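Local coordinates for uncharacterized protein (Bacteroides uniformis, PDB 4IYK) that is of unknown function but probably binds carbohydrate, its N-terminal half belonging to a family related to transthyretin, at residues G12-I17 with V92-N97; G27-S32 with T60-N65; I40-H45 with Q53-T58; T72-F77 with E86-V91. All coordinates share one frame; numbering follows the deposited sequence. Where two conformers were deposited one is given.

Overall arrangement
All four contacts lie in the N-terminal domain, whose two facing sheets are consistent with a beta sandwich. Contacts 1 and 2 both reach the sheet of strands 62-65, 15-23 and 95-103, contact 2 through 62-65 alone, and meet where Ile17 O lies 2.7 Å from Asn65 N. Contacts 3 and 4, with centres about 9 Å apart, share the four-stranded sheet through neighbouring strands 40-44 and 67-77. The sheets meet in a common core: Ile17 CD1 of contact 1 lies 3.7 Å from Phe90 CE2 of contact 4, and Ile17 CG2 3.9 Å from Trp55 CZ3 of contact 3. One ethanediol, probably from the crystallisation liquor, lies beside Arg64 of contact 2 and Asp96 of contact 1.

Contact 1 (G12-I17 with V92-N97)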
# COMPACT_ATOMS: atom_id res chain seq x y z
N GLY A 12 -20.81 -1.62 26.62
CA GLY A 12 -19.69 -1.97 25.75
C GLY A 12 -20.02 -2.01 24.26
O GLY A 12 -21.15 -1.68 23.88
N PRO A 13 -19.06 -2.39 23.38
CA PRO A 13 -19.36 -2.44 21.93
C PRO A 13 -20.38 -3.53 21.57
O PRO A 13 -20.32 -4.65 22.11
CB PRO A 13 -18.00 -2.72 21.29
CG PRO A 13 -16.99 -2.51 22.37
CD PRO A 13 -17.68 -2.82 23.65
N ASP A 14 -21.31 -3.19 20.68
CA ASP A 14 -22.39 -4.06 20.22
C ASP A 14 -22.29 -4.37 18.71
O ASP A 14 -23.22 -4.94 18.14
CB ASP A 14 -23.76 -3.40 20.54
CG ASP A 14 -23.98 -1.99 19.98
OD1 ASP A 14 -23.03 -1.42 19.39
OD2 ASP A 14 -25.09 -1.44 20.16
N ALA A 15 -21.16 -4.02 18.07
CA ALA A 15 -21.02 -4.25 16.65
C ALA A 15 -19.58 -4.58 16.21
O ALA A 15 -18.61 -4.39 16.96
CB ALA A 15 -21.53 -3.05 15.87
N SER A 16 -19.47 -5.11 15.00
CA SER A 16 -18.20 -5.45 14.36
C SER A 16 -18.30 -5.04 12.90
O SER A 16 -19.41 -4.94 12.39
CB SER A 16 -17.86 -6.93 14.52
OG SER A 16 -18.93 -7.76 14.08
N ILE A 17 -17.17 -4.73 12.26
CA ILE A 17 -17.17 -4.31 10.86
C ILE A 17 -15.88 -4.79 10.19
O ILE A 17 -14.81 -4.82 10.79
CB ILE A 17 -17.39 -2.77 10.69
CG1 ILE A 17 -17.62 -2.40 9.21
CG2 ILE A 17 -16.25 -1.92 11.35
CD1 ILE A 17 -18.55 -1.16 8.98
N VAL A 92 -23.61 2.00 11.02
CA VAL A 92 -23.05 0.78 11.59
C VAL A 92 -24.21 0.14 12.35
O VAL A 92 -24.66 0.68 13.36
CB VAL A 92 -21.78 1.00 12.45
CG1 VAL A 92 -21.43 -0.25 13.26
CG2 VAL A 92 -20.59 1.42 11.58
N LYS A 93 -24.74 -0.97 11.83
CA LYS A 93 -25.84 -1.70 12.46
C LYS A 93 -25.33 -2.56 13.62
O LYS A 93 -24.15 -2.93 13.66
CB LYS A 93 -26.58 -2.58 11.43
CG LYS A 93 -27.46 -1.78 10.47
CD LYS A 93 -28.62 -2.61 9.95
CE LYS A 93 -29.64 -1.76 9.22
NZ LYS A 93 -30.83 -2.55 8.80
N SER A 94 -26.24 -2.91 14.56
CA SER A 94 -25.96 -3.81 15.67
C SER A 94 -25.55 -5.17 15.07
O SER A 94 -26.14 -5.60 14.08
CB SER A 94 -27.19 -3.93 16.57
OG SER A 94 -26.93 -4.65 17.76
N GLY A 95 -24.51 -5.78 15.61
CA GLY A 95 -23.97 -7.04 15.11
C GLY A 95 -22.89 -6.87 14.06
O GLY A 95 -22.14 -5.88 14.09
N ASP A 96 -22.79 -7.82 13.10
CA ASP A 96 -21.76 -7.76 12.07
C ASP A 96 -22.17 -6.89 10.89
O ASP A 96 -23.33 -6.84 10.51
CB ASP A 96 -21.35 -9.16 11.58
CG ASP A 96 -20.06 -9.16 10.76
OD1 ASP A 96 -19.07 -8.50 11.19
OD2 ASP A 96 -20.06 -9.78 9.67
N ASN A 97 -21.17 -6.19 10.32
CA ASN A 97 -21.30 -5.28 9.19
C ASN A 97 -20.20 -5.52 8.18
O ASN A 97 -19.06 -5.81 8.57
CB ASN A 97 -21.23 -3.82 9.66
CG ASN A 97 -22.37 -3.39 10.55
OD1 ASN A 97 -23.27 -2.69 10.12
ND2 ASN A 97 -22.31 -3.74 11.83
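The methyl group of Ala15 lies over the bend of 92-97, with CB 3.4 Å from Lys93 O and 3.8 Å from Val92 CG1. It belongs to a parallel beta pairing between strands 15-23 and 95-103, consistent with a transthyretin-like sandwich. The firm evidence for that pairing is the Ala15-Gly95 bridge: Gly95 N donates to Asp14 O and Ser16 N to Gly95 O, the pattern expected of parallel strands. Gly95 enters its strand with a positive phi of 91°, a conformation suited to glycine.

The bend before it is braced by the amide of Asn97. Its CG sits beside its own backbone N (chi1 -65°), which turns the amide back over the bend. OD1 accepts the backbone N-H of Lys93, while ND2 gives a nearly straight bond to Lys93 O at 2.7 Å (N-H...O 175°). ND2 also reaches across to Ser16 O at 3.2 Å, with Ser16 O close to the amide plane of Asn97, so one side chain ties the bend to the neighbouring strand 15-23. The Asn97 N bond to the same carbonyl is bent and weak.

Ile17 points into the core between the sheets. The Ile17 side chain crosses that of Val92 at about a right angle, with CD1 4.2 Å from Val92 CG2 and 3.8 Å from Asn97 CB; Trp55 and Tyr63 pack on the same side chain. Asp96 and Ser16 point to the other face. Asp96 OD2 is taken by His18 NE2, and Ser16 OG donates to the anti side of Asp96 OD1 at 3.0 Å.

Contact 2 (G27-S32 with T60-N65); sequences GELVGS and TGEYRN. With EDO (1,2-ethanediol), chain H.
Gly61 CA approaches Val30 O to 3.3 Å, a CA-H...O contact that, with van der Waals packing, is how the two segments meet: they share no hydrogen bond. Gly61 has a positive phi, 106°, and its lack of a side chain lets the Val30 carbonyl come so near. The alpha carbons of Gly31 and Gly61 are the nearest pair across the contact, 4.6 Å apart.

Leu29 supplies most of the side-chain packing. Its CB lies 3.3 Å from Thr60 O, and the isobutyl group continues past that carbonyl to cross the glutamate at about a right angle. Leu29 CD2 meets Glu62 CG at 3.9 Å, and CD1 comes to 4.2 Å from the carboxylate carbon, Glu62 CD. That carboxylate is engaged locally: Thr60 OG1 donates to the anti side of Glu62 OE1 at 2.9 Å. The same OG1 accepts a weak bond from Glu62 N, in the ST-turn pattern, just before strand 62-65.

Farther along, the extended Arg64 side chain holds an ethanediol through one sound and one weak bond. Arg64 NH2 donates to O2 of the diol at 3.0 Å, while Arg64 NE makes a short but bent, weak bond to O1 at 2.7 Å; Asn66 ND2 binds the diol as well.

Strand 15-23 joins the two segments. Val30 and Gly61 both bond through their backbones to Ile21, Leu29 and Glu62 both pack on Ser20, and strand 62-65 continues antiparallel beside 15-23 as the edge of the three-stranded sheet.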
# COMPACT_ATOMS: atom_id res chain seq x y z
N GLY A 27 -11.19 -3.43 -9.42
CA GLY A 27 -11.80 -4.27 -8.38
C GLY A 27 -10.81 -5.02 -7.51
O GLY A 27 -11.23 -5.80 -6.65
N GLU A 28 -9.49 -4.79 -7.72
CA GLU A 28 -8.42 -5.45 -6.98
C GLU A 28 -8.20 -4.78 -5.64
O GLU A 28 -8.48 -3.58 -5.51
CB GLU A 28 -7.10 -5.41 -7.80
CG GLU A 28 -7.03 -6.47 -8.89
CD GLU A 28 -5.84 -6.40 -9.84
OE1 GLU A 28 -4.80 -5.80 -9.46
OE2 GLU A 28 -5.94 -6.95 -10.95
N LEU A 29 -7.68 -5.53 -4.64
CA LEU A 29 -7.34 -4.96 -3.33
C LEU A 29 -6.30 -3.86 -3.50
O LEU A 29 -5.39 -4.02 -4.32
CB LEU A 29 -6.78 -6.06 -2.39
CG LEU A 29 -7.79 -6.96 -1.69
CD1 LEU A 29 -7.11 -8.24 -1.17
CD2 LEU A 29 -8.48 -6.20 -0.56
N VAL A 30 -6.43 -2.76 -2.75
CA VAL A 30 -5.43 -1.68 -2.76
C VAL A 30 -4.65 -1.79 -1.43
O VAL A 30 -5.22 -1.57 -0.35
CB VAL A 30 -6.06 -0.27 -3.00
CG1 VAL A 30 -5.01 0.86 -2.90
CG2 VAL A 30 -6.77 -0.23 -4.35
N GLY A 31 -3.39 -2.21 -1.53
CA GLY A 31 -2.54 -2.40 -0.37
C GLY A 31 -1.81 -1.15 0.07
O GLY A 31 -1.55 -0.25 -0.74
N SER A 32 -1.46 -1.09 1.36
CA SER A 32 -0.75 0.03 1.96
C SER A 32 0.08 -0.50 3.14
O SER A 32 0.41 -1.68 3.15
CB SER A 32 -1.75 1.11 2.41
OG SER A 32 -1.10 2.27 2.89
N THR A 60 -2.80 -5.80 3.17
CA THR A 60 -3.42 -6.29 1.92
C THR A 60 -4.56 -5.36 1.42
O THR A 60 -4.94 -5.44 0.25
CB THR A 60 -3.99 -7.69 2.14
OG1 THR A 60 -5.02 -7.57 3.12
CG2 THR A 60 -2.93 -8.73 2.56
N GLY A 61 -5.10 -4.54 2.33
CA GLY A 61 -6.23 -3.65 2.07
C GLY A 61 -7.51 -4.16 2.72
O GLY A 61 -8.56 -3.55 2.61
N GLU A 62 -7.42 -5.28 3.46
CA GLU A 62 -8.56 -5.80 4.22
C GLU A 62 -8.54 -5.22 5.63
O GLU A 62 -7.48 -5.14 6.25
CB GLU A 62 -8.52 -7.33 4.26
CG GLU A 62 -8.88 -7.95 2.93
CD GLU A 62 -8.32 -9.34 2.67
OE1 GLU A 62 -7.11 -9.56 2.91
OE2 GLU A 62 -9.08 -10.19 2.16
N TYR A 63 -9.70 -4.81 6.13
CA TYR A 63 -9.79 -4.26 7.48
C TYR A 63 -10.81 -5.06 8.30
O TYR A 63 -11.72 -5.65 7.73
CB TYR A 63 -10.11 -2.74 7.46
CG TYR A 63 -11.55 -2.40 7.10
CD1 TYR A 63 -12.52 -2.26 8.09
CD2 TYR A 63 -11.92 -2.16 5.78
CE1 TYR A 63 -13.84 -1.97 7.77
CE2 TYR A 63 -13.24 -1.85 5.45
CZ TYR A 63 -14.20 -1.79 6.44
OH TYR A 63 -15.50 -1.50 6.14
N ARG A 64 -10.64 -5.07 9.65
CA ARG A 64 -11.51 -5.78 10.59
C ARG A 64 -11.49 -5.10 11.95
O ARG A 64 -10.43 -4.81 12.48
CB ARG A 64 -11.06 -7.24 10.72
CG ARG A 64 -12.07 -8.08 11.48
CD ARG A 64 -11.51 -9.45 11.79
NE ARG A 64 -12.47 -10.23 12.57
CZ ARG A 64 -12.33 -11.52 12.84
NH1 ARG A 64 -11.27 -12.20 12.38
NH2 ARG A 64 -13.24 -12.15 13.58
N ASN A 65 -12.68 -4.84 12.52
CA ASN A 65 -12.82 -4.20 13.82
C ASN A 65 -13.95 -4.86 14.58
O ASN A 65 -15.09 -4.76 14.17
CB ASN A 65 -13.07 -2.68 13.67
CG ASN A 65 -12.84 -1.88 14.94
OD1 ASN A 65 -12.94 -2.37 16.07
ND2 ASN A 65 -12.53 -0.60 14.79
C1 EDO H . -16.39 -9.92 12.04
O1 EDO H . -15.04 -9.50 12.04
C2 EDO H . -16.51 -11.40 12.48
O2 EDO H . -16.13 -11.53 13.83

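Contact 3 (I40-H45 with Q53-T58); sequences IKVREH and QTWYIT
Val42 lies over one face of the Trp55 indole, a CH-pi contact in which CG1 stands 3.8 Å from the six-membered ring's centroid, 1° off its normal. The second methyl, CG2, turns toward the pyrrole side, 3.8 Å from Trp55 NE1, and also meets Gln53 CG at 3.5 Å. Ile40 CG2 approaches the ring obliquely, 3.8 Å from Trp55 CE3, while Ile40 CG1 packs on Ile57 CD1.

The polar contacts fix these groups. Trp55 NE1 donates to Gln53 OE1 at 2.8 Å, along a lone pair and near the ring plane, so the amide orients the indole from its edge. Between the backbones, Ile40 and Trp55 form a hydrogen-bonded antiparallel pair with a straight Trp55 N to Ile40 O bond of 2.8 Å (171°). Val42 N to Gln53 O is straight too, but the return bond from Gln53 N is weak. The N-to-C directions of the short segments 40-44 and 53-55 make 142°, well short of strictly antiparallel.

Strand 53-55 is one edge of the four-stranded sheet, with 40-44 inside it. Strand 40-44 bonds onward to 67-77 through Lys41 and Arg43, and Trp55 faces inward, touching Val68, Phe90 and Val92 as well as Asn65 of strand 62-65.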
# COMPACT_ATOMS: atom_id res chain seq x y z
N ILE A 40 -8.93 4.61 8.02
CA ILE A 40 -10.33 4.98 8.02
C ILE A 40 -10.56 5.93 9.19
O ILE A 40 -10.47 5.49 10.34
CB ILE A 40 -11.26 3.72 8.10
CG1 ILE A 40 -10.95 2.68 6.99
CG2 ILE A 40 -12.74 4.15 8.10
CD1 ILE A 40 -11.65 1.37 7.20
N LYS A 41 -10.83 7.22 8.93
CA LYS A 41 -11.12 8.18 10.00
C LYS A 41 -12.63 8.30 10.11
O LYS A 41 -13.31 8.53 9.11
CB LYS A 41 -10.45 9.56 9.77
CG LYS A 41 -8.93 9.52 9.91
CD LYS A 41 -8.28 10.89 9.74
CE LYS A 41 -6.78 10.78 9.83
NZ LYS A 41 -6.13 12.07 10.17
N VAL A 42 -13.17 8.07 11.30
CA VAL A 42 -14.62 8.13 11.49
C VAL A 42 -14.98 9.15 12.58
O VAL A 42 -14.18 9.42 13.47
CB VAL A 42 -15.27 6.74 11.79
CG1 VAL A 42 -15.02 5.74 10.65
CG2 VAL A 42 -14.80 6.16 13.12
N ARG A 43 -16.18 9.68 12.47
CA ARG A 43 -16.76 10.62 13.42
C ARG A 43 -18.21 10.22 13.66
O ARG A 43 -19.01 10.25 12.72
CB ARG A 43 -16.65 12.07 12.91
CG ARG A 43 -17.15 13.12 13.90
CD ARG A 43 -16.95 14.54 13.39
NE ARG A 43 -15.53 14.92 13.33
CZ ARG A 43 -15.08 16.05 12.80
NH1 ARG A 43 -15.92 16.94 12.28
NH2 ARG A 43 -13.77 16.31 12.80
N GLU A 44 -18.53 9.82 14.90
CA GLU A 44 -19.88 9.46 15.32
C GLU A 44 -20.75 10.73 15.33
O GLU A 44 -20.27 11.79 15.76
CB GLU A 44 -19.88 8.78 16.72
CG GLU A 44 -21.20 8.10 17.09
CD GLU A 44 -21.33 7.52 18.49
OE1 GLU A 44 -20.31 7.08 19.06
OE2 GLU A 44 -22.47 7.49 19.01
N HIS A 45 -21.99 10.62 14.83
CA HIS A 45 -22.93 11.74 14.79
C HIS A 45 -23.31 12.17 16.22
O HIS A 45 -23.27 11.34 17.14
CB HIS A 45 -24.18 11.37 13.97
CG HIS A 45 -23.99 11.45 12.49
ND1 HIS A 45 -25.08 11.48 11.62
CD2 HIS A 45 -22.85 11.51 11.75
CE1 HIS A 45 -24.57 11.55 10.41
NE2 HIS A 45 -23.23 11.58 10.43
N GLN A 53 -12.17 8.80 16.08
CA GLN A 53 -11.41 7.56 16.17
C GLN A 53 -10.93 7.10 14.77
O GLN A 53 -11.31 7.69 13.76
CB GLN A 53 -12.20 6.45 16.93
CG GLN A 53 -13.61 6.13 16.44
CD GLN A 53 -14.18 4.86 17.06
OE1 GLN A 53 -14.43 3.84 16.39
NE2 GLN A 53 -14.41 4.89 18.37
N THR A 54 -10.02 6.12 14.74
CA THR A 54 -9.45 5.61 13.49
C THR A 54 -9.60 4.10 13.45
O THR A 54 -9.37 3.43 14.47
CB THR A 54 -7.96 6.02 13.34
OG1 THR A 54 -7.83 7.44 13.42
CG2 THR A 54 -7.34 5.56 12.01
N TRP A 55 -9.96 3.57 12.27
CA TRP A 55 -10.01 2.15 12.00
C TRP A 55 -8.84 1.84 11.09
O TRP A 55 -8.76 2.39 9.98
CB TRP A 55 -11.35 1.68 11.40
CG TRP A 55 -12.57 1.98 12.21
CD1 TRP A 55 -12.62 2.32 13.54
CD2 TRP A 55 -13.92 1.98 11.74
NE1 TRP A 55 -13.93 2.54 13.92
CE2 TRP A 55 -14.75 2.34 12.84
CE3 TRP A 55 -14.52 1.75 10.49
CZ2 TRP A 55 -16.14 2.43 12.72
CZ3 TRP A 55 -15.90 1.86 10.37
CH2 TRP A 55 -16.70 2.17 11.49
N TYR A 56 -7.93 0.96 11.55
CA TYR A 56 -6.71 0.58 10.86
C TYR A 56 -6.95 -0.61 9.89
O TYR A 56 -7.90 -1.39 10.03
CB TYR A 56 -5.59 0.33 11.87
CG TYR A 56 -5.25 1.61 12.61
CD1 TYR A 56 -5.94 1.96 13.77
CD2 TYR A 56 -4.30 2.50 12.13
CE1 TYR A 56 -5.70 3.17 14.42
CE2 TYR A 56 -4.04 3.71 12.78
CZ TYR A 56 -4.74 4.04 13.92
OH TYR A 56 -4.50 5.23 14.58
N ILE A 57 -6.14 -0.64 8.84
CA ILE A 57 -6.33 -1.56 7.70
C ILE A 57 -5.08 -2.42 7.56
O ILE A 57 -3.99 -1.87 7.51
CB ILE A 57 -6.62 -0.73 6.39
CG1 ILE A 57 -7.67 0.39 6.59
CG2 ILE A 57 -6.99 -1.63 5.19
CD1 ILE A 57 -7.61 1.60 5.51
N THR A 58 -5.24 -3.74 7.48
CA THR A 58 -4.07 -4.61 7.26
C THR A 58 -3.44 -4.26 5.90
O THR A 58 -4.11 -3.68 5.04
CB THR A 58 -4.43 -6.10 7.36
OG1 THR A 58 -5.22 -6.50 6.22
CG2 THR A 58 -5.10 -6.46 8.69

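Contact 4 (T72-F77 with E86-V91)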
# COMPACT_ATOMS: atom_id res chain seq x y z
N THR A 72 -24.45 6.02 13.62
CA THR A 72 -24.31 6.62 12.29
C THR A 72 -23.04 7.49 12.33
O THR A 72 -22.82 8.23 13.29
CB THR A 72 -25.57 7.40 11.91
OG1 THR A 72 -26.66 6.49 11.94
CG2 THR A 72 -25.47 8.03 10.53
N TYR A 73 -22.19 7.36 11.30
CA TYR A 73 -20.90 8.04 11.23
C TYR A 73 -20.67 8.84 9.95
O TYR A 73 -21.31 8.61 8.93
CB TYR A 73 -19.77 6.98 11.31
CG TYR A 73 -19.70 6.18 12.58
CD1 TYR A 73 -20.48 5.03 12.75
CD2 TYR A 73 -18.81 6.51 13.60
CE1 TYR A 73 -20.41 4.28 13.92
CE2 TYR A 73 -18.73 5.76 14.77
CZ TYR A 73 -19.53 4.64 14.93
OH TYR A 73 -19.47 3.91 16.09
N ASP A 74 -19.67 9.70 10.00
CA ASP A 74 -19.07 10.37 8.86
C ASP A 74 -17.71 9.74 8.68
O ASP A 74 -16.93 9.73 9.64
CB ASP A 74 -18.97 11.88 9.07
CG ASP A 74 -20.32 12.57 9.13
OD1 ASP A 74 -21.21 12.22 8.32
OD2 ASP A 74 -20.48 13.46 10.00
N VAL A 75 -17.42 9.17 7.51
CA VAL A 75 -16.12 8.51 7.24
C VAL A 75 -15.28 9.45 6.39
O VAL A 75 -15.81 10.10 5.49
CB VAL A 75 -16.29 7.10 6.59
CG1 VAL A 75 -14.94 6.46 6.25
CG2 VAL A 75 -17.11 6.17 7.46
N ARG A 76 -13.98 9.51 6.67
CA ARG A 76 -13.06 10.39 5.96
C ARG A 76 -11.76 9.67 5.60
O ARG A 76 -11.14 9.03 6.46
CB ARG A 76 -12.77 11.60 6.85
CG ARG A 76 -11.98 12.71 6.20
CD ARG A 76 -11.82 13.87 7.17
NE ARG A 76 -13.06 14.63 7.34
CZ ARG A 76 -13.39 15.68 6.60
NH1 ARG A 76 -12.60 16.09 5.62
NH2 ARG A 76 -14.53 16.33 6.83
N PHE A 77 -11.31 9.81 4.35
CA PHE A 77 -10.02 9.30 3.87
C PHE A 77 -9.15 10.47 3.49
O PHE A 77 -9.58 11.32 2.71
CB PHE A 77 -10.19 8.37 2.68
CG PHE A 77 -10.88 7.08 3.02
CD1 PHE A 77 -10.19 6.03 3.62
CD2 PHE A 77 -12.23 6.92 2.76
CE1 PHE A 77 -10.83 4.84 3.94
CE2 PHE A 77 -12.88 5.72 3.08
CZ PHE A 77 -12.17 4.69 3.67
N GLU A 86 -14.94 11.56 1.26
CA GLU A 86 -15.74 11.33 2.43
C GLU A 86 -16.93 10.46 2.11
O GLU A 86 -17.45 10.50 0.99
CB GLU A 86 -16.24 12.67 2.97
CG GLU A 86 -15.55 13.15 4.22
CD GLU A 86 -16.29 14.29 4.89
OE1 GLU A 86 -16.50 15.34 4.24
OE2 GLU A 86 -16.66 14.13 6.08
N VAL A 87 -17.37 9.67 3.10
CA VAL A 87 -18.61 8.89 3.03
C VAL A 87 -19.48 9.41 4.20
O VAL A 87 -19.23 9.07 5.36
CB VAL A 87 -18.43 7.35 3.02
CG1 VAL A 87 -19.77 6.65 2.84
CG2 VAL A 87 -17.45 6.91 1.93
N LYS A 88 -20.45 10.28 3.90
CA LYS A 88 -21.35 10.83 4.92
C LYS A 88 -22.51 9.85 5.19
O LYS A 88 -22.92 9.13 4.28
CB LYS A 88 -21.90 12.22 4.48
CG LYS A 88 -20.84 13.30 4.22
CD LYS A 88 -20.25 13.93 5.50
CE LYS A 88 -20.99 15.17 5.96
NZ LYS A 88 -20.23 15.93 6.99
N ASP A 89 -23.04 9.85 6.44
CA ASP A 89 -24.17 9.05 6.93
C ASP A 89 -23.93 7.54 6.76
O ASP A 89 -24.75 6.80 6.21
CB ASP A 89 -25.50 9.48 6.27
CG ASP A 89 -25.78 10.98 6.33
OD1 ASP A 89 -25.35 11.63 7.31
OD2 ASP A 89 -26.41 11.49 5.39
N PHE A 90 -22.80 7.09 7.28
CA PHE A 90 -22.36 5.70 7.27
C PHE A 90 -22.97 5.00 8.49
O PHE A 90 -22.59 5.29 9.62
CB PHE A 90 -20.82 5.68 7.30
CG PHE A 90 -20.16 4.34 7.14
CD1 PHE A 90 -19.80 3.87 5.88
CD2 PHE A 90 -19.81 3.58 8.25
CE1 PHE A 90 -19.14 2.64 5.73
CE2 PHE A 90 -19.17 2.34 8.10
CZ PHE A 90 -18.84 1.88 6.84
N VAL A 91 -23.96 4.12 8.27
CA VAL A 91 -24.66 3.43 9.36
C VAL A 91 -23.96 2.12 9.74
O VAL A 91 -23.75 1.24 8.89
CB VAL A 91 -26.18 3.21 9.05
CG1 VAL A 91 -26.88 2.40 10.14
CG2 VAL A 91 -26.90 4.54 8.85
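Val75 lays its CG2 methyl over the face of the Phe90 ring, 3.9 Å from the centroid and 25° off the normal. Val75 CB also packs against Val87 CB, and these side chains lie on the same face of the sheet as Tyr73. Toward the other face, Arg76 and Glu86 meet flat rather than end-on: the carboxylate lies over the guanidinium, their planes 32° apart, with Glu86 OE2 3.2 Å from Arg76 NH2. No N-H points at that oxygen, leaving attraction of charge. Asp74 and Lys88 form a looser, long salt bridge, NZ to OD2 3.9 Å, and Lys88 CD also touches Asp74 OD1; that oxygen accepts a hydrogen bond from His45 NE2.

Backbone bonds set this register. Val75 and Val87 exchange two, with Val75 N to Val87 O at 2.8 Å. Tyr73 and Phe90 likewise exchange two, Tyr73 N to Phe90 O measuring 2.7 Å. Between these pairs the register slips by one: Asp89 and Phe90 both face Tyr73, a G1 beta bulge whose left-handed residue is Asp89 (phi 58°). The chain turns a corner there, and Phe90 goes inward with CG anti to its backbone N.

Strand 85-92 forms one edge of the four-stranded sheet, and 67-77 lies between it and 40-44. From the facing sheet, Tyr99 meets Phe90 edge-to-face and Phe101 packs on Val75.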